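Local atomic coordinates of stage 0 sporulation protein A homolog (PDB entry 3MJQ), a protein that may take part in the control of sporulation genes in response to nutritional stress, and is represented here by its PAS domain. Residues Glu9-Ile14 against Asn25-Lys30; Ile83-Arg88 against Ala102-Leu107. The protein carries 1 engineered substitution. All coordinates share one frame; numbering follows the deposited sequence.

Interaction 1. Residues Glu9-Ile14 against Asn25-Lys30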
loop_
_atom_site.group_PDB
_atom_site.type_symbol
_atom_site.label_atom_id
_atom_site.label_comp_id
_atom_site.label_asym_id
_atom_site.label_seq_id
_atom_site.Cartn_x
_atom_site.Cartn_y
_atom_site.Cartn_z
ATOM N N GLU A 9 -4.299 -1.970 -9.659
ATOM C CA GLU A 9 -5.611 -1.477 -10.056
ATOM C C GLU A 9 -6.192 -0.447 -9.081
ATOM O O GLU A 9 -6.998 0.410 -9.461
ATOM C CB GLU A 9 -6.600 -2.643 -10.228
ATOM C CG GLU A 9 -6.153 -3.778 -11.178
ATOM C CD GLU A 9 -5.804 -3.327 -12.604
ATOM O OE1 GLU A 9 -4.765 -2.654 -12.790
ATOM O OE2 GLU A 9 -6.565 -3.656 -13.548
ATOM N N ASP A 10 -5.787 -0.529 -7.822
ATOM C CA ASP A 10 -6.272 0.415 -6.830
ATOM C C ASP A 10 -5.601 1.774 -6.980
ATOM O O ASP A 10 -4.434 1.871 -7.357
ATOM C CB ASP A 10 -6.022 -0.121 -5.425
ATOM C CG ASP A 10 -7.037 -1.164 -5.007
ATOM O OD1 ASP A 10 -7.657 -1.794 -5.892
ATOM O OD2 ASP A 10 -7.207 -1.363 -3.783
HETATM N N MSE A 11 -6.355 2.821 -6.660
HETATM C CA MSE A 11 -5.873 4.190 -6.755
HETATM C C MSE A 11 -4.836 4.502 -5.670
HETATM O O MSE A 11 -5.053 4.269 -4.475
HETATM C CB MSE A 11 -7.049 5.170 -6.664
HETATM C CG MSE A 11 -8.089 5.053 -7.765
HETATM SE SE MSE A 11 -9.663 6.141 -7.400
HETATM C CE MSE A 11 -10.589 4.916 -6.179
ATOM N N ILE A 12 -3.695 5.020 -6.110
ATOM C CA ILE A 12 -2.628 5.353 -5.203
ATOM C C ILE A 12 -2.264 6.783 -5.436
ATOM O O ILE A 12 -2.042 7.199 -6.568
ATOM C CB ILE A 12 -1.368 4.508 -5.440
ATOM C CG1 ILE A 12 -1.599 3.069 -4.983
ATOM C CG2 ILE A 12 -0.189 5.123 -4.685
ATOM C CD1 ILE A 12 -0.455 2.145 -5.322
ATOM N N LEU A 13 -2.205 7.527 -4.343
ATOM C CA LEU A 13 -1.858 8.932 -4.372
ATOM C C LEU A 13 -0.862 9.163 -3.259
ATOM O O LEU A 13 -0.839 8.428 -2.271
ATOM C CB LEU A 13 -3.087 9.804 -4.088
ATOM C CG LEU A 13 -4.353 9.685 -4.941
ATOM C CD1 LEU A 13 -5.459 10.523 -4.308
ATOM C CD2 LEU A 13 -4.092 10.161 -6.374
ATOM N N ILE A 14 -0.023 10.168 -3.440
ATOM C CA ILE A 14 0.916 10.552 -2.408
ATOM C C ILE A 14 0.530 12.019 -2.254
ATOM O O ILE A 14 0.550 12.764 -3.224
ATOM C CB ILE A 14 2.392 10.411 -2.861
ATOM C CG1 ILE A 14 2.871 8.969 -2.715
ATOM C CG2 ILE A 14 3.285 11.248 -1.976
ATOM C CD1 ILE A 14 2.483 8.072 -3.825
ATOM N N ASN A 25 -1.554 7.450 -9.828
ATOM C CA ASN A 25 -1.384 6.458 -10.876
ATOM C C ASN A 25 -2.537 6.434 -11.856
ATOM O O ASN A 25 -3.614 6.956 -11.586
ATOM C CB ASN A 25 -1.186 5.063 -10.268
ATOM C CG ASN A 25 -2.381 4.600 -9.433
ATOM O OD1 ASN A 25 -3.373 5.308 -9.297
ATOM N ND2 ASN A 25 -2.283 3.403 -8.871
ATOM N N THR A 26 -2.291 5.814 -13.001
ATOM C CA THR A 26 -3.285 5.720 -14.075
ATOM C C THR A 26 -4.701 5.447 -13.533
ATOM O O THR A 26 -5.707 5.912 -14.091
ATOM C CB THR A 26 -2.913 4.564 -15.039
ATOM O OG1 THR A 26 -3.735 4.578 -16.209
ATOM C CG2 THR A 26 -3.064 3.227 -14.290
ATOM N N ALA A 27 -4.752 4.683 -12.449
ATOM C CA ALA A 27 -5.986 4.283 -11.808
ATOM C C ALA A 27 -6.855 5.465 -11.416
ATOM O O ALA A 27 -8.081 5.406 -11.539
ATOM C CB ALA A 27 -5.651 3.440 -10.587
ATOM N N VAL A 28 -6.223 6.531 -10.936
ATOM C CA VAL A 28 -6.959 7.706 -10.516
ATOM C C VAL A 28 -7.634 8.375 -11.712
ATOM O O VAL A 28 -8.860 8.498 -11.752
ATOM C CB VAL A 28 -6.030 8.689 -9.798
ATOM C CG1 VAL A 28 -6.836 9.748 -9.114
ATOM C CG2 VAL A 28 -5.204 7.952 -8.780
ATOM N N PRO A 29 -6.849 8.816 -12.707
ATOM C CA PRO A 29 -7.480 9.452 -13.867
ATOM C C PRO A 29 -8.596 8.572 -14.394
ATOM O O PRO A 29 -9.734 8.998 -14.563
ATOM C CB PRO A 29 -6.332 9.563 -14.855
ATOM C CG PRO A 29 -5.177 9.840 -13.954
ATOM C CD PRO A 29 -5.379 8.850 -12.836
ATOM N N LYS A 30 -8.234 7.326 -14.644
ATOM C CA LYS A 30 -9.152 6.332 -15.150
ATOM C C LYS A 30 -10.482 6.294 -14.387
ATOM O O LYS A 30 -11.525 6.494 -14.991
ATOM C CB LYS A 30 -8.463 4.964 -15.114
ATOM C CG LYS A 30 -9.279 3.828 -15.690
ATOM C CD LYS A 30 -8.522 2.507 -15.640
ATOM C CE LYS A 30 -7.486 2.393 -16.745
ATOM N NZ LYS A 30 -6.547 3.528 -16.743
#
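M11, at the start of strand 11-16, passes A27 with 5.1 Å between their CA atoms, and one residue on I12 runs past N25, where the chain leaves strand 21-24 to enter helix 27-32. The backbones are joined directly by a single weak bond, from N25 N to I12 O at 3.3 Å; the firmer link is made by the N25 side chain. Its CG sits between the backbone N and the carbonyl carbon (chi1 61°), which turns the amide toward the strand and lets both its ends be used. N25 ND2 donates an N-H to D10 O at 3.0 Å in a fairly straight bond, with the acceptor close to the amide plane. N25 OD1 accepts from I12 N at 3.2 Å, the N-H pointing straight at the oxygen but arriving from above the carbonyl plane. Thus the amide spans D10 and I12, and the I12 side chain crosses it at about a right angle, I12 CB lying 3.7 Å from N25 ND2. Beside it the methyl of A27 rests near the carbonyl of E9, with A27 CB 3.5 Å from E9 O. V28 supplies the apolar part: V28 CG2 meets L13 CD2 at 3.5 Å and also borders M11 CB. M11, a selenomethionine, brushes A27 with its CG before its SE end leads away, while V28 continues onto L39 of helix 36-41. An asparagine where the second strand gives way to the first helix is a familiar feature of PAS sequences. Chemically, one buried side-chain amide, that of N25, meets D10 O just ahead of the strand and I12 N within it; being donor at one end and acceptor at the other fixes its rotation and ties the entry to the helix to the sheet.

Interaction 2. Residues Ile83-Arg88 against Ala102-Leu107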
loop_
_atom_site.group_PDB
_atom_site.type_symbol
_atom_site.label_atom_id
_atom_site.label_comp_id
_atom_site.label_asym_id
_atom_site.label_seq_id
_atom_site.Cartn_x
_atom_site.Cartn_y
_atom_site.Cartn_z
ATOM N N ILE A 83 -18.350 8.269 -5.694
ATOM C CA ILE A 83 -18.207 6.823 -5.568
ATOM C C ILE A 83 -17.686 6.506 -4.169
ATOM O O ILE A 83 -16.807 7.198 -3.657
ATOM C CB ILE A 83 -17.201 6.265 -6.596
ATOM C CG1 ILE A 83 -15.931 7.109 -6.574
ATOM C CG2 ILE A 83 -17.826 6.229 -7.967
ATOM C CD1 ILE A 83 -14.948 6.763 -7.647
ATOM N N PRO A 84 -18.243 5.467 -3.522
ATOM C CA PRO A 84 -17.818 5.071 -2.183
ATOM C C PRO A 84 -16.434 4.429 -2.260
ATOM O O PRO A 84 -16.156 3.599 -3.127
ATOM C CB PRO A 84 -18.897 4.085 -1.768
ATOM C CG PRO A 84 -19.219 3.429 -3.031
ATOM C CD PRO A 84 -19.314 4.576 -3.997
ATOM N N ALA A 85 -15.556 4.825 -1.355
ATOM C CA ALA A 85 -14.220 4.275 -1.362
ATOM C C ALA A 85 -13.762 4.091 0.056
ATOM O O ALA A 85 -14.388 4.594 1.004
ATOM C CB ALA A 85 -13.269 5.211 -2.084
ATOM N N LYS A 86 -12.680 3.330 0.180
ATOM C CA LYS A 86 -12.040 3.080 1.448
ATOM C C LYS A 86 -10.571 3.346 1.163
ATOM O O LYS A 86 -9.988 2.806 0.217
ATOM C CB LYS A 86 -12.247 1.641 1.934
ATOM C CG LYS A 86 -11.652 1.423 3.328
ATOM C CD LYS A 86 -12.045 0.092 3.944
ATOM C CE LYS A 86 -11.627 0.028 5.418
ATOM N NZ LYS A 86 -11.944 -1.283 6.075
ATOM N N ALA A 87 -9.981 4.213 1.969
ATOM C CA ALA A 87 -8.592 4.546 1.766
ATOM C C ALA A 87 -7.741 4.128 2.944
ATOM O O ALA A 87 -8.103 4.357 4.088
ATOM C CB ALA A 87 -8.459 6.033 1.532
ATOM N N ARG A 88 -6.619 3.483 2.655
ATOM C CA ARG A 88 -5.676 3.087 3.683
ATOM C C ARG A 88 -4.493 4.031 3.488
ATOM O O ARG A 88 -4.036 4.255 2.345
ATOM C CB ARG A 88 -5.259 1.628 3.491
ATOM C CG ARG A 88 -6.408 0.677 3.788
ATOM C CD ARG A 88 -6.227 -0.717 3.204
ATOM N NE ARG A 88 -7.511 -1.415 3.088
ATOM C CZ ARG A 88 -8.265 -1.774 4.123
ATOM N NH1 ARG A 88 -7.864 -1.509 5.363
ATOM N NH2 ARG A 88 -9.430 -2.383 3.913
ATOM N N ALA A 102 -1.334 6.922 0.132
ATOM C CA ALA A 102 -2.659 6.338 0.162
ATOM C C ALA A 102 -2.993 5.376 -0.960
ATOM O O ALA A 102 -2.739 5.642 -2.143
ATOM C CB ALA A 102 -3.695 7.450 0.189
ATOM N N ILE A 103 -3.584 4.256 -0.560
ATOM C CA ILE A 103 -4.028 3.243 -1.497
ATOM C C ILE A 103 -5.538 3.208 -1.250
ATOM O O ILE A 103 -6.002 2.939 -0.136
ATOM C CB ILE A 103 -3.358 1.879 -1.213
ATOM C CG1 ILE A 103 -1.833 2.089 -1.084
ATOM C CG2 ILE A 103 -3.695 0.882 -2.339
ATOM C CD1 ILE A 103 -1.009 0.824 -0.875
ATOM N N ILE A 104 -6.290 3.515 -2.302
ATOM C CA ILE A 104 -7.736 3.591 -2.223
ATOM C C ILE A 104 -8.514 2.527 -2.982
ATOM O O ILE A 104 -8.317 2.346 -4.186
ATOM C CB ILE A 104 -8.172 4.956 -2.707
ATOM C CG1 ILE A 104 -7.378 6.003 -1.927
ATOM C CG2 ILE A 104 -9.676 5.145 -2.507
ATOM C CD1 ILE A 104 -7.373 7.351 -2.569
ATOM N N LYS A 105 -9.411 1.841 -2.262
ATOM C CA LYS A 105 -10.265 0.792 -2.833
ATOM C C LYS A 105 -11.660 1.310 -3.204
ATOM O O LYS A 105 -12.395 1.838 -2.359
ATOM C CB LYS A 105 -10.414 -0.383 -1.860
ATOM C CG LYS A 105 -11.277 -1.520 -2.403
ATOM C CD LYS A 105 -11.373 -2.697 -1.443
ATOM C CE LYS A 105 -12.317 -3.750 -1.987
ATOM N NZ LYS A 105 -12.663 -4.735 -0.943
ATOM N N ASP A 106 -12.016 1.172 -4.475
ATOM C CA ASP A 106 -13.329 1.593 -4.927
ATOM C C ASP A 106 -14.327 0.596 -4.341
ATOM O O ASP A 106 -14.282 -0.590 -4.658
ATOM C CB ASP A 106 -13.383 1.561 -6.447
ATOM C CG ASP A 106 -14.765 1.815 -6.979
ATOM O OD1 ASP A 106 -15.704 1.912 -6.161
ATOM O OD2 ASP A 106 -14.914 1.909 -8.214
ATOM N N LEU A 107 -15.217 1.068 -3.475
ATOM C CA LEU A 107 -16.201 0.178 -2.870
ATOM C C LEU A 107 -17.494 0.120 -3.660
ATOM O O LEU A 107 -18.564 0.069 -3.066
ATOM C CB LEU A 107 -16.526 0.620 -1.449
ATOM C CG LEU A 107 -15.353 0.745 -0.488
ATOM C CD1 LEU A 107 -15.885 1.004 0.905
ATOM C CD2 LEU A 107 -14.523 -0.514 -0.514
#
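I104 sets its two branches against two alanines of the neighbouring strand: I104 CG2 lies 3.6 Å from A85 CB, and I104 CG1 is equally far from A87 CB. With CG1 anti to the carbonyl carbon (chi1 -52°), the branches fan out along strand 82-93. These three residues share one face of the sheet. D106 belongs to this face too; its carboxylate pairs with K31 in a salt bridge. On the other face K86, R88, I103 and K105 project. K86 and K105 are extended chains whose ends lead away, and K105 NZ makes a salt bridge with E69 of the second subunit, while R88 and I103 pack on W90 of that subunit. Past the strand end L107 folds back over strand 82-93, putting L107 CD1 3.8 Å from K86 CB, and L107 CB lies 4.2 Å from P84 CG. Its amide is held as well, L107 N donating to P84 O at 2.7 Å. The strands run antiparallel at 152° between their directions, joined by mutual backbone bonds in the K86-K105 and R88-I103 pairs, in the hairpin of the PAS sheet. The contact therefore divides its chemistry by face: on one, two alanines pack against I104, with the D106-K31 salt bridge toward the strand end, and on the other R88, I103 and K105 meet the second subunit.

Interactions 1 and 2, with centres about 10 Å apart, share one sheet, where strand 11-16 runs beside strand 98-106. Probable backbone hydrogen bonds join them: M11 O to I104 N at 2.6 Å and L13 O to A102 N at 2.9 Å. The I104 side chain that packs on A85 and A87 in interaction 2 also reaches M11 and L13, the same residues that meet V28 in interaction 1, so helix 27-32 and the hairpin pack on the same face of strand 11-16 through M11 and L13. On the opposite face, I12 touches I103. Both contacts reach the second subunit; in interaction 1, W90 NE1 of that subunit gives a weak hydrogen bond to D10 OD2.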